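Local coordinates for protein secreted effector CSEP0064 (Blumeria graminis f. sp. hordei, PDB 6FMB) that binds host RNA as a non-catalytic RNase homologue and hinders the degradation of host ribosomal RNA triggered by ribosome-inactivating proteins, so keeping infected plant cells alive, at residues W5-G9 / T10-E14. Numbering follows the deposited sequence.
Sequences WDCDG and TEIPE
The carbonyl O of Trp-5 takes the N-H of Ile-12 at 2.9 Å, a nearly straight bond (175° at the hydrogen), and Glu-11 CA adds a C-H···O contact to the same oxygen. Trp-5 N returns a bond to Ile-12 O, so the two residues form an antiparallel hydrogen-bonded pair; Cys-7 and Thr-10 form the next one. There Thr-10 N lies 3.1 Å from Cys-7 O, in a bent bond whose donor stands 61° out of the carbonyl plane, consistent with the tight turn. Asp-6, with CG anti to its backbone N (chi1 172°), sends OD1 forward to accept from Gly-9 N at 2.9 Å, an Asx motif bracing the turn. Across the turn, one water joins Asp-8 O to Thr-10 OG1. Trp-5, Cys-7, Thr-10 and Ile-12 share one sheet face, where Cys-7 SG, disulfide-bonded to Cys-93, packs 3.5 Å from Ile-12 CG1. Glu-14 CG meets the indole's edge at CZ3 (3.9 Å), near the ring plane; Phe-95 also touches this ring. Two bonds between Cys-7 and Thr-10, with positive phi at Asp-8 and Gly-9, identify a 2:2 beta hairpin with a type I' turn, in the small antiparallel sheet of this RNase-like fold.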
ATOM      1  N   TRP A   5      -1.341  -1.582 -11.325  1.00 14.53           N
ATOM      2  CA  TRP A   5      -2.199  -2.509 -10.611  1.00 14.75           C
ATOM      3  C   TRP A   5      -3.664  -2.239 -11.000  1.00 14.12           C
ATOM      4  O   TRP A   5      -4.103  -1.091 -11.096  1.00 15.26           O
ATOM      5  CB  TRP A   5      -1.994  -2.385  -9.091  1.00 14.90           C
ATOM      6  CG  TRP A   5      -0.820  -3.191  -8.493  1.00 15.37           C
ATOM      7  CD1 TRP A   5      -0.908  -4.396  -7.855  1.00 16.46           C
ATOM      8  CD2 TRP A   5       0.567  -2.854  -8.500  1.00 16.31           C
ATOM      9  NE1 TRP A   5       0.311  -4.818  -7.452  1.00 18.61           N
ATOM     10  CE2 TRP A   5       1.243  -3.885  -7.808  1.00 16.55           C
ATOM     11  CE3 TRP A   5       1.296  -1.775  -8.969  1.00 15.72           C
ATOM     12  CZ2 TRP A   5       2.593  -3.879  -7.617  1.00 17.85           C
ATOM     13  CZ3 TRP A   5       2.613  -1.767  -8.776  1.00 18.38           C
ATOM     14  CH2 TRP A   5       3.282  -2.817  -8.110  1.00 20.40           C
ATOM     15  N   ASP A   6      -4.414  -3.311 -11.257  1.00 13.35           N
ATOM     16  CA  ASP A   6      -5.853  -3.245 -11.526  1.00 12.75           C
ATOM     17  C   ASP A   6      -6.564  -3.493 -10.197  1.00 12.31           C
ATOM     18  O   ASP A   6      -6.550  -4.615  -9.688  1.00 13.43           O
ATOM     19  CB  ASP A   6      -6.240  -4.312 -12.554  1.00 14.69           C
ATOM     20  CG  ASP A   6      -7.746  -4.440 -12.760  1.00 16.63           C
ATOM     21  OD1 ASP A   6      -8.533  -3.684 -12.164  1.00 16.57           O
ATOM     22  OD2 ASP A   6      -8.149  -5.311 -13.552  1.00 22.59           O
ATOM     23  N   CYS A   7      -7.178  -2.454  -9.642  1.00 13.21           N
ATOM     24  CA  CYS A   7      -7.953  -2.570  -8.405  1.00 14.60           C
ATOM     25  C   CYS A   7      -9.432  -2.527  -8.756  1.00 17.18           C
ATOM     26  O   CYS A   7     -10.004  -1.456  -8.890  1.00 18.40           O
ATOM     27  CB  CYS A   7      -7.607  -1.446  -7.416  1.00 15.99           C
ATOM     28  SG  CYS A   7      -5.970  -1.548  -6.665  1.00 14.71           S
ATOM     29  N   ASP A   8     -10.044  -3.697  -8.935  1.00 20.43           N
ATOM     30  CA  ASP A   8     -11.490  -3.783  -9.153  1.00 22.63           C
ATOM     31  C   ASP A   8     -11.959  -2.870 -10.312  1.00 23.79           C
ATOM     32  O   ASP A   8     -12.976  -2.196 -10.203  1.00 27.80           O
ATOM     33  CB  ASP A   8     -12.174  -3.403  -7.817  1.00 26.22           C
ATOM     34  CG  ASP A   8     -13.509  -4.105  -7.567  1.00 27.54           C
ATOM     35  OD1 ASP A   8     -14.011  -4.891  -8.399  1.00 28.49           O
ATOM     36  OD2 ASP A   8     -14.063  -3.831  -6.486  1.00 29.23           O
ATOM     37  N   GLY A   9     -11.196  -2.838 -11.399  1.00 19.95           N
ATOM     38  CA  GLY A   9     -11.557  -2.025 -12.580  1.00 18.14           C
ATOM     39  C   GLY A   9     -11.031  -0.586 -12.651  1.00 15.33           C
ATOM     40  O   GLY A   9     -11.411   0.161 -13.560  1.00 16.80           O
ATOM     41  N   THR A  10     -10.177  -0.204 -11.714  1.00 15.88           N
ATOM     42  CA  THR A  10      -9.529   1.115 -11.663  1.00 14.52           C
ATOM     43  C   THR A  10      -8.019   0.894 -11.678  1.00 13.02           C
ATOM     44  O   THR A  10      -7.504   0.081 -10.914  1.00 14.15           O
ATOM     45  CB  THR A  10      -9.961   1.904 -10.395  1.00 15.85           C
ATOM     46  OG1 THR A  10     -11.378   2.176 -10.437  1.00 18.64           O
ATOM     47  CG2 THR A  10      -9.221   3.226 -10.279  1.00 17.34           C
ATOM     48  N   GLU A  11      -7.316   1.611 -12.565  1.00 11.53           N
ATOM     49  CA  GLU A  11      -5.859   1.535 -12.618  1.00 11.47           C
ATOM     50  C   GLU A  11      -5.218   2.377 -11.514  1.00 11.22           C
ATOM     51  O   GLU A  11      -5.520   3.576 -11.390  1.00 12.18           O
ATOM     52  CB  GLU A  11      -5.361   2.030 -13.981  1.00 11.62           C
ATOM     53  CG  GLU A  11      -3.852   2.139 -14.020  1.00 12.65           C
ATOM     54  CD  GLU A  11      -3.275   2.380 -15.386  1.00 15.94           C
ATOM     55  OE1 GLU A  11      -3.951   2.078 -16.386  1.00 21.98           O
ATOM     56  OE2 GLU A  11      -2.118   2.823 -15.445  1.00 18.41           O
ATOM     57  N   ILE A  12      -4.324   1.750 -10.753  1.00 10.47           N
ATOM     58  CA  ILE A  12      -3.445   2.466  -9.827  1.00 10.61           C
ATOM     59  C   ILE A  12      -2.073   2.535 -10.502  1.00 10.93           C
ATOM     60  O   ILE A  12      -1.444   1.486 -10.744  1.00 12.06           O
ATOM     61  CB  ILE A  12      -3.326   1.743  -8.471  1.00 11.17           C
ATOM     62  CG1 ILE A  12      -4.698   1.480  -7.825  1.00 13.45           C
ATOM     63  CG2 ILE A  12      -2.407   2.540  -7.535  1.00 11.38           C
ATOM     64  CD1 ILE A  12      -5.605   2.662  -7.673  1.00 14.44           C
ATOM     65  N   PRO A  13      -1.608   3.767 -10.813  1.00 12.81           N
ATOM     66  CA  PRO A  13      -0.316   3.889 -11.462  1.00 14.31           C
ATOM     67  C   PRO A  13       0.835   3.247 -10.675  1.00 11.91           C
ATOM     68  O   PRO A  13       0.914   3.419  -9.468  1.00 11.24           O
ATOM     69  CB  PRO A  13      -0.114   5.418 -11.526  1.00 16.76           C
ATOM     70  CG  PRO A  13      -1.462   6.024 -11.468  1.00 15.32           C
ATOM     71  CD  PRO A  13      -2.261   5.079 -10.626  1.00 13.39           C
ATOM     72  N   GLU A  14       1.746   2.575 -11.371  1.00 12.01           N
ATOM     73  CA  GLU A  14       2.896   1.939 -10.692  0.60 13.72           C
ATOM     74  C   GLU A  14       3.721   2.940  -9.857  1.00 11.77           C
ATOM     75  O   GLU A  14       4.187   2.598  -8.770  1.00 11.91           O
ATOM     76  CB  GLU A  14       3.813   1.215 -11.706  0.60 18.40           C
ATOM     77  CG  GLU A  14       4.942   0.400 -11.074  0.60 20.14           C
ATOM     78  CD  GLU A  14       6.109   0.115 -12.019  0.60 22.19           C
ATOM     79  OE1 GLU A  14       7.224  -0.050 -11.505  0.60 26.07           O
ATOM     80  OE2 GLU A  14       5.936   0.084 -13.255  0.60 23.71           O
TER
HETATM   81  O   HOH W   1     -13.296   0.382  -9.790  1.00 35.59           O